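Local coordinates for protein nigritoxine (Vibrio nigripulchritudo, PDB 5M41) that is a bacterial toxin active against crustaceans and insects, built on a new fold, at residues Arg209-Ala214 against Phe232-Phe237; Leu203-Pro208 against Thr238-Glu243; Gln38-Phe43 against Lys256-Leu261; Ser249-Leu254 against Gly383-Ile388; Phe43-Val48 against Val101-Pro106. All blocks are in the same frame, centred on the assembly; numbering follows the deposited sequence.

Contact 1: residues Arg209-Ala214 against Phe232-Phe237; sequences RSAKGA and FTFEGF
With CG swung anti to the backbone N in both Phe232 (chi1 -178°) and Phe234 (chi1 -169°), two rings of the 232-237 loop reach across to helix 206-215. Phe237, which closes a type II beta turn begun at Phe234, adds a third, so that a loop with a type II turn packs three phenylalanines on the helix. Their common neighbour is Ala211: the methyl lies 3.7 Å from Phe237 CZ and also meets Phe232 CE2 and the edge of Phe234. Alanine suits this place because its single carbon lets three rings come close to the helix. Lys212 uses its aliphatic stem instead. Its CG sits almost exactly over the centre of the Phe234 ring, 3.4 Å from the centroid and 7° off the normal, a CH-pi contact, while Phe237 CB rests on the opposite face. The Phe234 ring is thus held between a methylene on each side. Gly236 takes the turn position with positive phi, where a CB would press on the preceding carbonyl. Farther along the helix, Ala214 CB packs obliquely against Phe232, whose ring also meets Tyr257 of helix 253-264. The edge of Phe232 faces the helix backbone, with CE2 3.2 Å from Ala211 O.

Contact 2: residues Leu203-Pro208 against Thr238-Glu243; sequences LLDVLP and TSPTDE
Pro240 lays its ring against the residues leading into helix 206-215 and against Pro208 within it, its CB 3.7 Å from Leu204 CD1 and its CG 4.1 Å from Pro208 CG. Ser239 is the N-cap of helix 240-245, whose first turn thereby packs on residues 204-208. Proline fits such a first turn, where its missing N-H costs no bond, and its compact ring meets both partners at about a right angle. The Leu204 side chain, extended away from its own N (chi1 173°), sets CD1 against the Pro240 carbonyl carbon and Thr241 N, while the carboxylate of Asp205 borders the proline ring at CG. One water joins the two backbones, donating to both carbonyls, 2.9 Å from Leu204 O and 2.8 Å from Pro240 O. The short hydroxyl of Ser239 accepts from Asp242 N, with OG 3.2 Å from that N and a fairly straight bond of 162°. Glu243 folds back to hold the residue ahead of the cap, and its other oxygen, OE1, accepts from Leu254 N at the start of helix 253-264. Glu243 OE2 takes two bonds from opposite faces of the carboxylate plane, from Thr238 N at 2.8 Å and from Thr238 OG1 at 2.6 Å.

Contact 3: residues Gln38-Phe43 against Lys256-Leu261; sequences QNLYQF and KYFDLL
Apolar packing comes first where helix 34-54 meets helix 253-264: Leu40 CD1 lies 3.8 Å from Leu261 CD1 and 4.2 Å from Phe258 CE1. This is buried packing of two obliquely crossing helices; the short segments run at 122° with their axes 11.3 Å apart, a spacing wide enough for large side chains to fill. Leucine suits both positions, since its flexible apolar branches fill buried space between helices and need no polar partner; the two cross at about a right angle. Leu261 CD1 also rests 3.7 Å above the plane of the Tyr257 ring, toward its rim, so one methyl meets Leu40 across the contact and the tyrosine ring of its own helix.

Aromatic and polar contacts meet at Tyr257, whose ring brings the hydroxyl beside Phe43 and close to the Leu40 backbone. Tyrosine suits the site because its polar end has a partner in this buried place: OH is hydrogen-bonded to Ser210 OG of helix 206-215, which also bonds Leu40 O. At its closest to Phe43, Tyr257 OH lies 3.4 Å from CD2.

Contact 4: residues Ser249-Leu254 against Gly383-Ile388; sequences SPFSHL and GNFTDI
The ring of Phe251 is the bump of this contact, set into a hollow formed by Asn384, Phe385 and Ile388. Two type I beta turns, Ser249-Ser252 and Gly383-Thr386, face each other here, each leading into a helix, 253-264 and 386-396. A flat phenylalanine ring suits the hollow because its CE2 and CZ can touch all three residues at once. One wall is Phe385, whose CE1 is 3.8 Å from Phe251 CE2; a second is the Asn384 backbone, its O 3.4 Å from the same CE2. Pro250 packs beside it: its CG meets Phe385 CE1 at 3.9 Å, and its CB lies over the centre of the Phe251 ring, so the rigid proline backs the aromatic. Gly383 ends helix 373-382 in a Schellman motif, where its positive phi favours glycine, and the chain continues through the second turn. Ile360 of strand 359-363 touches Pro250, Phe251 and Ile388. Ile388 meets the ring edge, with CD1 in the ring plane, 3.7 Å from Phe251 CZ.

Contact 5: residues Phe43-Val48 against Val101-Pro106; sequences FAIIEV and VNLNSP
The two methyls of Leu103 touch three residues of helix 34-54. CD2 packs 3.7 Å from Val48 CG2 and near Ala44 O, while CD1 meets Ile45 CG1 at 4.1 Å and the Ala44 methyl only loosely. The leucine's first torsion (chi1 -59°) turns CG away from its own carbonyl, and the fork then divides, CD1 to Ile45 and CD2 to Val48; small Ala44 lets it approach, and the beta-branched Ile45 and Val48 offer broad apolar flanks. Beside it, Val48 CG1 and Val101 CG1 meet tip to tip at 4.1 Å.

What positions Leu103 is the chain beyond the strand end. Asn102 to Ser105 form a type I beta turn, and Asn102 OD1 accepts from Asn104 N at 3.0 Å, an Asx turn; this donor stands well above the carbonyl plane, 47° out of it. Asparagine suits the place because its short amide can fold back on the backbone, and its ND2 bonds Ser126 O as well. The next shell is helix 206-215 and its approach: Arg209 NH1 bonds both Leu103 O and Ser105 O, and Asn104 OD1 accepts from Asp205 N. The whole is helix 34-54 packed on the end of strand 98-102 of a five-stranded antiparallel sheet, alpha+beta in character.

From the N terminus, helix 34-54 is used first by contact 3 and then by contact 5, which share Phe43. Contact 5 closes first, 53 residues on, at the end of strand 98-102, and is nested in the long loop that contact 3 closes at helix 253-264. Within that same loop, contact 2 encloses contact 1, both using helix 206-215, which packs on helices 34-54 and 253-264. Ser210 and Arg209 link contact 1 to contacts 3 and 5. Contact 4 opens just before the second segment of contact 3, so the two cross, and it ties the residues before helix 253-264 to the start of helix 386-396, beside the sheet containing strand 359-363.

Contact 1: residues Arg209-Ala214 against Phe232-Phe237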
# COMPACT_ATOMS: atom_id res chain seq x y z
N ARG A 209 11.02 8.27 -31.22
CA ARG A 209 12.33 8.48 -31.85
C ARG A 209 13.29 9.15 -30.91
O ARG A 209 14.48 8.82 -30.91
CB ARG A 209 12.23 9.29 -33.15
CG ARG A 209 11.38 8.56 -34.19
CD ARG A 209 11.48 9.19 -35.58
NE ARG A 209 10.94 8.24 -36.53
CZ ARG A 209 9.84 8.43 -37.23
NH1 ARG A 209 9.13 9.57 -37.14
NH2 ARG A 209 9.44 7.47 -38.04
N SER A 210 12.80 10.10 -30.13
CA SER A 210 13.64 10.76 -29.14
C SER A 210 14.13 9.69 -28.14
O SER A 210 15.32 9.58 -27.89
CB SER A 210 12.89 11.90 -28.45
OG SER A 210 13.74 12.58 -27.53
N ALA A 211 13.22 8.86 -27.65
CA ALA A 211 13.56 7.83 -26.68
C ALA A 211 14.61 6.88 -27.28
O ALA A 211 15.57 6.47 -26.60
CB ALA A 211 12.31 7.05 -26.28
N LYS A 212 14.45 6.55 -28.56
CA LYS A 212 15.41 5.67 -29.21
C LYS A 212 16.76 6.33 -29.33
O LYS A 212 17.78 5.70 -29.12
CB LYS A 212 14.93 5.26 -30.59
CG LYS A 212 14.22 3.93 -30.62
CD LYS A 212 13.70 3.59 -32.02
CE LYS A 212 12.43 4.38 -32.36
NZ LYS A 212 11.80 3.86 -33.61
N GLY A 213 16.78 7.61 -29.69
CA GLY A 213 18.02 8.37 -29.78
C GLY A 213 18.72 8.37 -28.43
O GLY A 213 19.92 8.16 -28.35
N ALA A 214 17.95 8.58 -27.37
CA ALA A 214 18.54 8.59 -26.04
C ALA A 214 19.11 7.22 -25.65
O ALA A 214 20.13 7.18 -24.97
CB ALA A 214 17.53 9.09 -25.01
N PHE A 232 19.29 4.31 -19.83
CA PHE A 232 17.99 4.23 -20.46
C PHE A 232 18.02 3.26 -21.63
O PHE A 232 18.94 3.29 -22.45
CB PHE A 232 17.58 5.62 -20.98
CG PHE A 232 16.21 5.64 -21.62
CD1 PHE A 232 15.06 5.57 -20.83
CD2 PHE A 232 16.08 5.72 -22.99
CE1 PHE A 232 13.80 5.58 -21.41
CE2 PHE A 232 14.82 5.72 -23.59
CZ PHE A 232 13.68 5.65 -22.79
N THR A 233 17.00 2.41 -21.72
CA THR A 233 16.82 1.52 -22.86
C THR A 233 15.44 1.74 -23.47
O THR A 233 14.53 2.23 -22.80
CB THR A 233 16.94 0.04 -22.47
OG1 THR A 233 15.93 -0.26 -21.50
CG2 THR A 233 18.31 -0.25 -21.85
N PHE A 234 15.32 1.39 -24.74
CA PHE A 234 14.07 1.47 -25.50
C PHE A 234 13.20 0.21 -25.36
O PHE A 234 12.03 0.20 -25.76
CB PHE A 234 14.37 1.75 -26.99
CG PHE A 234 13.15 2.12 -27.79
CD1 PHE A 234 12.47 3.32 -27.55
CD2 PHE A 234 12.66 1.26 -28.79
CE1 PHE A 234 11.32 3.65 -28.27
CE2 PHE A 234 11.51 1.58 -29.51
CZ PHE A 234 10.84 2.79 -29.26
N GLU A 235 13.75 -0.86 -24.80
CA GLU A 235 13.01 -2.12 -24.70
C GLU A 235 11.69 -1.97 -23.94
O GLU A 235 11.63 -1.29 -22.91
CB GLU A 235 13.89 -3.20 -24.06
CG GLU A 235 15.04 -3.61 -24.96
CD GLU A 235 16.11 -4.44 -24.26
OE1 GLU A 235 15.95 -4.73 -23.05
OE2 GLU A 235 17.11 -4.78 -24.93
N GLY A 236 10.65 -2.59 -24.48
CA GLY A 236 9.33 -2.62 -23.86
C GLY A 236 8.37 -1.54 -24.34
O GLY A 236 7.23 -1.48 -23.88
N PHE A 237 8.84 -0.66 -25.24
CA PHE A 237 7.98 0.39 -25.81
C PHE A 237 6.90 -0.22 -26.70
O PHE A 237 7.19 -1.10 -27.50
CB PHE A 237 8.82 1.39 -26.61
CG PHE A 237 9.19 2.63 -25.86
CD1 PHE A 237 8.53 3.84 -26.14
CD2 PHE A 237 10.20 2.63 -24.90
CE1 PHE A 237 8.87 5.00 -25.46
CE2 PHE A 237 10.54 3.79 -24.21
CZ PHE A 237 9.87 4.98 -24.49

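Contact 2: residues Leu203-Pro208 against Thr238-Glu243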
# COMPACT_ATOMS: atom_id res chain seq x y z
N LEU A 203 3.77 15.49 -31.50
CA LEU A 203 4.84 14.77 -30.82
C LEU A 203 4.67 13.24 -30.88
O LEU A 203 5.53 12.50 -30.44
CB LEU A 203 4.96 15.24 -29.35
CG LEU A 203 5.50 16.66 -29.08
CD1 LEU A 203 5.41 17.00 -27.61
CD2 LEU A 203 6.94 16.79 -29.53
N LEU A 204 3.54 12.77 -31.39
CA LEU A 204 3.21 11.33 -31.40
C LEU A 204 4.39 10.44 -31.80
O LEU A 204 4.77 9.51 -31.08
CB LEU A 204 2.01 11.07 -32.33
CG LEU A 204 1.62 9.61 -32.61
CD1 LEU A 204 1.18 8.95 -31.30
CD2 LEU A 204 0.52 9.49 -33.68
N ASP A 205 4.98 10.72 -32.96
CA ASP A 205 6.08 9.89 -33.45
C ASP A 205 7.46 10.45 -33.11
O ASP A 205 8.43 9.74 -33.19
CB ASP A 205 5.94 9.64 -34.94
CG ASP A 205 4.99 8.47 -35.24
OD1 ASP A 205 5.48 7.33 -35.30
OD2 ASP A 205 3.77 8.69 -35.45
N VAL A 206 7.53 11.73 -32.72
CA VAL A 206 8.80 12.35 -32.29
C VAL A 206 9.30 11.71 -30.99
O VAL A 206 10.49 11.42 -30.84
CB VAL A 206 8.66 13.88 -32.05
CG1 VAL A 206 9.97 14.47 -31.53
CG2 VAL A 206 8.25 14.61 -33.34
N LEU A 207 8.39 11.48 -30.06
CA LEU A 207 8.77 11.00 -28.72
C LEU A 207 9.48 9.64 -28.73
O LEU A 207 10.56 9.51 -28.16
CB LEU A 207 7.55 11.00 -27.79
CG LEU A 207 7.06 12.40 -27.43
CD1 LEU A 207 5.65 12.37 -26.79
CD2 LEU A 207 8.10 13.04 -26.51
N PRO A 208 8.87 8.60 -29.39
CA PRO A 208 9.57 7.31 -29.48
C PRO A 208 10.91 7.40 -30.22
O PRO A 208 11.84 6.68 -29.88
CB PRO A 208 8.59 6.42 -30.30
CG PRO A 208 7.58 7.35 -30.91
CD PRO A 208 7.53 8.55 -30.00
N THR A 238 5.66 0.24 -26.55
CA THR A 238 4.58 -0.19 -27.44
C THR A 238 4.48 0.79 -28.63
O THR A 238 5.37 1.62 -28.81
CB THR A 238 3.25 -0.31 -26.67
OG1 THR A 238 3.06 0.87 -25.87
CG2 THR A 238 3.28 -1.52 -25.74
N SER A 239 3.43 0.68 -29.45
CA SER A 239 3.21 1.61 -30.56
C SER A 239 3.17 3.09 -30.09
O SER A 239 2.86 3.36 -28.94
CB SER A 239 1.92 1.24 -31.31
OG SER A 239 0.77 1.82 -30.70
N PRO A 240 3.49 4.05 -30.98
CA PRO A 240 3.42 5.45 -30.57
C PRO A 240 2.09 5.81 -29.90
O PRO A 240 2.12 6.42 -28.84
CB PRO A 240 3.60 6.20 -31.89
CG PRO A 240 4.52 5.30 -32.68
CD PRO A 240 4.08 3.90 -32.33
N THR A 241 0.96 5.40 -30.48
CA THR A 241 -0.37 5.72 -29.94
C THR A 241 -0.60 5.06 -28.58
O THR A 241 -1.15 5.68 -27.68
CB THR A 241 -1.48 5.33 -30.95
OG1 THR A 241 -1.27 6.03 -32.18
CG2 THR A 241 -2.89 5.65 -30.44
N ASP A 242 -0.18 3.81 -28.44
CA ASP A 242 -0.36 3.11 -27.16
C ASP A 242 0.47 3.74 -26.06
O ASP A 242 0.00 3.82 -24.94
CB ASP A 242 -0.02 1.63 -27.29
CG ASP A 242 -1.12 0.85 -28.04
OD1 ASP A 242 -2.27 1.31 -28.06
OD2 ASP A 242 -0.82 -0.20 -28.60
N GLU A 243 1.68 4.19 -26.37
CA GLU A 243 2.49 4.92 -25.38
C GLU A 243 1.79 6.18 -24.90
O GLU A 243 1.81 6.48 -23.70
CB GLU A 243 3.88 5.26 -25.94
CG GLU A 243 4.82 4.07 -25.98
CD GLU A 243 4.97 3.39 -24.62
OE1 GLU A 243 5.13 4.08 -23.57
OE2 GLU A 243 4.93 2.15 -24.62
O HOH W 1 4.22 8.26 -28.55

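Contact 3: residues Gln38-Phe43 against Lys256-Leu261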
# COMPACT_ATOMS: atom_id res chain seq x y z
N GLN A 38 14.95 20.87 -25.98
CA GLN A 38 15.98 20.83 -27.02
C GLN A 38 16.66 19.46 -27.07
O GLN A 38 16.88 18.89 -28.17
CB GLN A 38 17.03 21.94 -26.79
CG GLN A 38 16.42 23.33 -26.92
CD GLN A 38 17.36 24.46 -26.54
OE1 GLN A 38 18.53 24.24 -26.24
NE2 GLN A 38 16.85 25.67 -26.54
N ASN A 39 16.98 18.94 -25.89
CA ASN A 39 17.60 17.62 -25.79
C ASN A 39 16.67 16.56 -26.37
O ASN A 39 17.11 15.65 -27.06
CB ASN A 39 17.86 17.27 -24.32
CG ASN A 39 19.06 17.98 -23.73
OD1 ASN A 39 19.29 17.90 -22.52
ND2 ASN A 39 19.80 18.70 -24.52
N LEU A 40 15.38 16.65 -26.04
CA LEU A 40 14.39 15.73 -26.62
C LEU A 40 14.47 15.78 -28.16
O LEU A 40 14.53 14.72 -28.83
CB LEU A 40 12.99 16.11 -26.12
CG LEU A 40 11.74 15.29 -26.42
CD1 LEU A 40 10.60 15.74 -25.48
CD2 LEU A 40 11.29 15.51 -27.86
N TYR A 41 14.40 16.98 -28.72
CA TYR A 41 14.46 17.08 -30.19
C TYR A 41 15.81 16.58 -30.72
O TYR A 41 15.86 15.89 -31.75
CB TYR A 41 14.19 18.51 -30.65
CG TYR A 41 12.73 18.69 -31.08
CD1 TYR A 41 12.26 18.10 -32.25
CD2 TYR A 41 11.83 19.42 -30.30
CE1 TYR A 41 10.93 18.25 -32.64
CE2 TYR A 41 10.50 19.58 -30.70
CZ TYR A 41 10.06 18.99 -31.88
OH TYR A 41 8.74 19.16 -32.30
N GLN A 42 16.87 16.91 -29.99
CA GLN A 42 18.21 16.53 -30.38
C GLN A 42 18.32 15.01 -30.50
O GLN A 42 18.90 14.52 -31.47
CB GLN A 42 19.22 17.06 -29.37
CG GLN A 42 20.65 16.75 -29.69
CD GLN A 42 21.32 17.91 -30.36
OE1 GLN A 42 20.72 18.58 -31.21
NE2 GLN A 42 22.55 18.18 -29.97
N PHE A 43 17.79 14.28 -29.51
CA PHE A 43 17.82 12.81 -29.56
C PHE A 43 16.98 12.23 -30.70
O PHE A 43 17.39 11.25 -31.31
CB PHE A 43 17.36 12.20 -28.23
CG PHE A 43 18.40 12.26 -27.13
CD1 PHE A 43 19.70 11.78 -27.33
CD2 PHE A 43 18.06 12.75 -25.86
CE1 PHE A 43 20.66 11.82 -26.32
CE2 PHE A 43 19.01 12.78 -24.83
CZ PHE A 43 20.31 12.32 -25.06
N LYS A 256 8.63 7.05 -18.13
CA LYS A 256 10.04 6.85 -17.72
C LYS A 256 10.98 7.77 -18.52
O LYS A 256 11.88 8.39 -17.98
CB LYS A 256 10.47 5.39 -17.83
CG LYS A 256 11.90 5.12 -17.33
CD LYS A 256 12.33 3.64 -17.43
CE LYS A 256 12.43 3.21 -18.89
NZ LYS A 256 12.39 1.73 -19.07
N TYR A 257 10.74 7.90 -19.82
CA TYR A 257 11.59 8.77 -20.65
C TYR A 257 11.44 10.25 -20.25
O TYR A 257 12.43 10.96 -20.07
CB TYR A 257 11.31 8.58 -22.15
CG TYR A 257 12.24 9.42 -23.01
CD1 TYR A 257 13.62 9.41 -22.77
CD2 TYR A 257 11.74 10.24 -24.06
CE1 TYR A 257 14.49 10.18 -23.55
CE2 TYR A 257 12.61 11.01 -24.83
CZ TYR A 257 13.98 10.97 -24.56
OH TYR A 257 14.86 11.73 -25.30
N PHE A 258 10.20 10.71 -20.07
CA PHE A 258 10.01 12.06 -19.60
C PHE A 258 10.68 12.29 -18.25
O PHE A 258 11.30 13.33 -18.06
CB PHE A 258 8.52 12.38 -19.49
CG PHE A 258 7.92 12.86 -20.78
CD1 PHE A 258 8.34 14.07 -21.36
CD2 PHE A 258 6.94 12.11 -21.42
CE1 PHE A 258 7.77 14.52 -22.56
CE2 PHE A 258 6.35 12.57 -22.60
CZ PHE A 258 6.76 13.78 -23.17
N ASP A 259 10.58 11.32 -17.34
CA ASP A 259 11.23 11.45 -16.02
C ASP A 259 12.75 11.60 -16.19
O ASP A 259 13.41 12.35 -15.47
CB ASP A 259 10.97 10.19 -15.17
CG ASP A 259 9.54 10.07 -14.66
OD1 ASP A 259 8.74 11.03 -14.79
OD2 ASP A 259 9.21 8.96 -14.15
N LEU A 260 13.32 10.82 -17.11
CA LEU A 260 14.75 10.90 -17.39
C LEU A 260 15.16 12.28 -17.91
O LEU A 260 16.20 12.82 -17.50
CB LEU A 260 15.16 9.80 -18.39
CG LEU A 260 16.67 9.84 -18.73
CD1 LEU A 260 17.25 8.46 -18.90
CD2 LEU A 260 16.94 10.68 -19.98
N LEU A 261 14.37 12.83 -18.83
CA LEU A 261 14.65 14.17 -19.38
C LEU A 261 14.61 15.24 -18.29
O LEU A 261 15.40 16.18 -18.32
CB LEU A 261 13.68 14.53 -20.50
CG LEU A 261 13.80 13.74 -21.81
CD1 LEU A 261 12.64 14.08 -22.74
CD2 LEU A 261 15.12 14.07 -22.50

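Contact 4: residues Ser249-Leu254 against Gly383-Ile388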
# COMPACT_ATOMS: atom_id res chain seq x y z
N SER A 249 0.08 5.42 -16.96
CA SER A 249 -0.03 4.05 -16.45
C SER A 249 1.16 3.74 -15.53
O SER A 249 2.18 4.44 -15.56
CB SER A 249 -0.12 3.03 -17.60
OG SER A 249 1.13 2.89 -18.21
N PRO A 250 1.01 2.72 -14.67
CA PRO A 250 2.05 2.48 -13.65
C PRO A 250 3.47 2.23 -14.20
O PRO A 250 4.44 2.68 -13.57
CB PRO A 250 1.52 1.26 -12.91
CG PRO A 250 0.03 1.41 -13.02
CD PRO A 250 -0.20 1.92 -14.41
N PHE A 251 3.60 1.52 -15.35
CA PHE A 251 4.93 1.19 -15.87
C PHE A 251 5.18 1.90 -17.20
O PHE A 251 6.00 1.47 -17.97
CB PHE A 251 5.16 -0.36 -15.98
CG PHE A 251 4.68 -1.14 -14.75
CD1 PHE A 251 5.38 -1.07 -13.53
CD2 PHE A 251 3.51 -1.89 -14.80
CE1 PHE A 251 4.94 -1.78 -12.40
CE2 PHE A 251 3.07 -2.59 -13.68
CZ PHE A 251 3.78 -2.53 -12.49
N SER A 252 4.46 2.98 -17.48
CA SER A 252 4.62 3.71 -18.75
C SER A 252 6.09 3.92 -19.15
O SER A 252 6.87 4.50 -18.38
CB SER A 252 3.97 5.08 -18.63
OG SER A 252 4.35 5.89 -19.72
N HIS A 253 6.46 3.48 -20.35
CA HIS A 253 7.84 3.61 -20.80
C HIS A 253 8.13 5.04 -21.19
O HIS A 253 9.20 5.58 -20.91
CB HIS A 253 8.12 2.61 -21.94
CG HIS A 253 8.10 1.17 -21.47
ND1 HIS A 253 9.23 0.52 -21.06
CD2 HIS A 253 7.05 0.28 -21.27
CE1 HIS A 253 8.90 -0.73 -20.64
NE2 HIS A 253 7.57 -0.88 -20.79
N LEU A 254 7.13 5.68 -21.78
CA LEU A 254 7.25 7.07 -22.13
C LEU A 254 7.29 7.97 -20.87
O LEU A 254 8.07 8.93 -20.83
CB LEU A 254 6.10 7.46 -23.06
CG LEU A 254 5.99 8.89 -23.56
CD1 LEU A 254 7.27 9.26 -24.33
CD2 LEU A 254 4.76 9.06 -24.43
N GLY A 383 -1.66 -9.01 -17.26
CA GLY A 383 -0.98 -9.64 -16.13
C GLY A 383 0.12 -8.79 -15.52
O GLY A 383 0.96 -9.30 -14.78
N ASN A 384 0.11 -7.48 -15.81
CA ASN A 384 1.15 -6.54 -15.33
C ASN A 384 1.27 -6.36 -13.82
O ASN A 384 2.31 -5.89 -13.35
CB ASN A 384 0.97 -5.16 -15.97
CG ASN A 384 1.28 -5.15 -17.44
OD1 ASN A 384 1.78 -6.15 -18.02
ND2 ASN A 384 1.00 -4.05 -18.06
N PHE A 385 0.23 -6.72 -13.08
CA PHE A 385 0.20 -6.48 -11.64
C PHE A 385 0.38 -7.77 -10.85
O PHE A 385 0.32 -7.76 -9.64
CB PHE A 385 -1.11 -5.77 -11.24
CG PHE A 385 -1.40 -4.54 -12.06
CD1 PHE A 385 -0.41 -3.60 -12.30
CD2 PHE A 385 -2.67 -4.32 -12.60
CE1 PHE A 385 -0.65 -2.47 -13.07
CE2 PHE A 385 -2.93 -3.17 -13.35
CZ PHE A 385 -1.92 -2.24 -13.59
N THR A 386 0.65 -8.87 -11.54
CA THR A 386 0.64 -10.21 -10.92
C THR A 386 1.81 -10.47 -9.95
O THR A 386 1.60 -11.03 -8.88
CB THR A 386 0.57 -11.31 -12.01
OG1 THR A 386 -0.65 -11.14 -12.73
CG2 THR A 386 0.65 -12.75 -11.43
N ASP A 387 3.02 -10.07 -10.32
CA ASP A 387 4.15 -10.23 -9.38
C ASP A 387 3.92 -9.40 -8.13
O ASP A 387 4.24 -9.82 -7.02
CB ASP A 387 5.49 -9.84 -10.02
CG ASP A 387 5.93 -10.81 -11.14
OD1 ASP A 387 5.42 -11.95 -11.21
OD2 ASP A 387 6.82 -10.43 -11.93
N ILE A 388 3.37 -8.22 -8.30
CA ILE A 388 3.11 -7.32 -7.17
C ILE A 388 2.05 -7.90 -6.25
O ILE A 388 2.25 -7.96 -5.03
CB ILE A 388 2.71 -5.91 -7.65
CG1 ILE A 388 3.95 -5.19 -8.18
CG2 ILE A 388 2.02 -5.13 -6.52
CD1 ILE A 388 3.68 -4.03 -9.10

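Contact 5: residues Phe43-Val48 against Val101-Pro106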
# COMPACT_ATOMS: atom_id res chain seq x y z
N PHE A 43 17.79 14.28 -29.51
CA PHE A 43 17.82 12.81 -29.56
C PHE A 43 16.98 12.23 -30.70
O PHE A 43 17.39 11.25 -31.31
CB PHE A 43 17.36 12.20 -28.23
CG PHE A 43 18.40 12.26 -27.13
CD1 PHE A 43 19.70 11.78 -27.33
CD2 PHE A 43 18.06 12.75 -25.86
CE1 PHE A 43 20.66 11.82 -26.32
CE2 PHE A 43 19.01 12.78 -24.83
CZ PHE A 43 20.31 12.32 -25.06
N ALA A 44 15.80 12.83 -30.95
CA ALA A 44 15.00 12.48 -32.13
C ALA A 44 15.79 12.64 -33.45
O ALA A 44 15.76 11.75 -34.32
CB ALA A 44 13.71 13.31 -32.19
N ILE A 45 16.47 13.77 -33.60
CA ILE A 45 17.32 14.02 -34.76
C ILE A 45 18.40 12.93 -34.88
O ILE A 45 18.57 12.33 -35.95
CB ILE A 45 17.98 15.40 -34.72
CG1 ILE A 45 16.91 16.50 -34.80
CG2 ILE A 45 18.92 15.60 -35.92
CD1 ILE A 45 17.43 17.86 -34.35
N ILE A 46 19.11 12.70 -33.78
CA ILE A 46 20.12 11.63 -33.72
C ILE A 46 19.55 10.30 -34.20
O ILE A 46 20.17 9.62 -35.02
CB ILE A 46 20.72 11.46 -32.31
CG1 ILE A 46 21.67 12.63 -31.99
CG2 ILE A 46 21.52 10.16 -32.24
CD1 ILE A 46 21.91 12.86 -30.49
N GLU A 47 18.36 9.93 -33.73
CA GLU A 47 17.75 8.70 -34.18
C GLU A 47 17.58 8.68 -35.71
O GLU A 47 17.87 7.67 -36.36
CB GLU A 47 16.44 8.41 -33.45
CG GLU A 47 15.68 7.18 -33.92
CD GLU A 47 16.45 5.86 -33.77
OE1 GLU A 47 17.47 5.78 -33.05
OE2 GLU A 47 16.01 4.88 -34.40
N VAL A 48 17.10 9.78 -36.28
CA VAL A 48 16.80 9.81 -37.71
C VAL A 48 18.11 9.81 -38.53
O VAL A 48 18.21 9.11 -39.54
CB VAL A 48 15.83 10.96 -38.08
CG1 VAL A 48 15.64 11.08 -39.59
CG2 VAL A 48 14.49 10.74 -37.39
N VAL A 101 13.58 16.05 -43.84
CA VAL A 101 13.27 15.32 -42.61
C VAL A 101 11.92 15.77 -42.03
O VAL A 101 11.63 16.98 -41.99
CB VAL A 101 14.40 15.48 -41.57
CG1 VAL A 101 14.04 14.75 -40.26
CG2 VAL A 101 15.72 14.91 -42.14
N ASN A 102 11.09 14.80 -41.63
CA ASN A 102 9.86 15.01 -40.87
C ASN A 102 9.95 14.10 -39.65
O ASN A 102 9.66 12.90 -39.71
CB ASN A 102 8.59 14.69 -41.69
CG ASN A 102 7.29 14.94 -40.91
OD1 ASN A 102 7.31 15.31 -39.71
ND2 ASN A 102 6.16 14.72 -41.58
N LEU A 103 10.33 14.68 -38.52
CA LEU A 103 10.55 13.87 -37.32
C LEU A 103 9.27 13.22 -36.81
O LEU A 103 9.34 12.25 -36.05
CB LEU A 103 11.20 14.70 -36.21
CG LEU A 103 12.55 15.33 -36.53
CD1 LEU A 103 12.90 16.29 -35.40
CD2 LEU A 103 13.66 14.28 -36.71
N ASN A 104 8.12 13.73 -37.24
CA ASN A 104 6.83 13.18 -36.76
C ASN A 104 6.13 12.27 -37.77
O ASN A 104 4.95 11.93 -37.58
CB ASN A 104 5.88 14.31 -36.34
CG ASN A 104 4.82 13.83 -35.35
OD1 ASN A 104 5.14 13.05 -34.46
ND2 ASN A 104 3.58 14.27 -35.51
N SER A 105 6.81 11.88 -38.85
CA SER A 105 6.17 11.01 -39.85
C SER A 105 6.28 9.55 -39.42
O SER A 105 7.36 9.09 -39.14
CB SER A 105 6.82 11.16 -41.21
OG SER A 105 6.23 10.27 -42.17
N PRO A 106 5.15 8.83 -39.38
CA PRO A 106 5.21 7.39 -39.06
C PRO A 106 6.15 6.60 -40.00
O PRO A 106 6.93 5.76 -39.55
CB PRO A 106 3.78 6.92 -39.28
CG PRO A 106 2.94 8.15 -39.19
CD PRO A 106 3.79 9.30 -39.64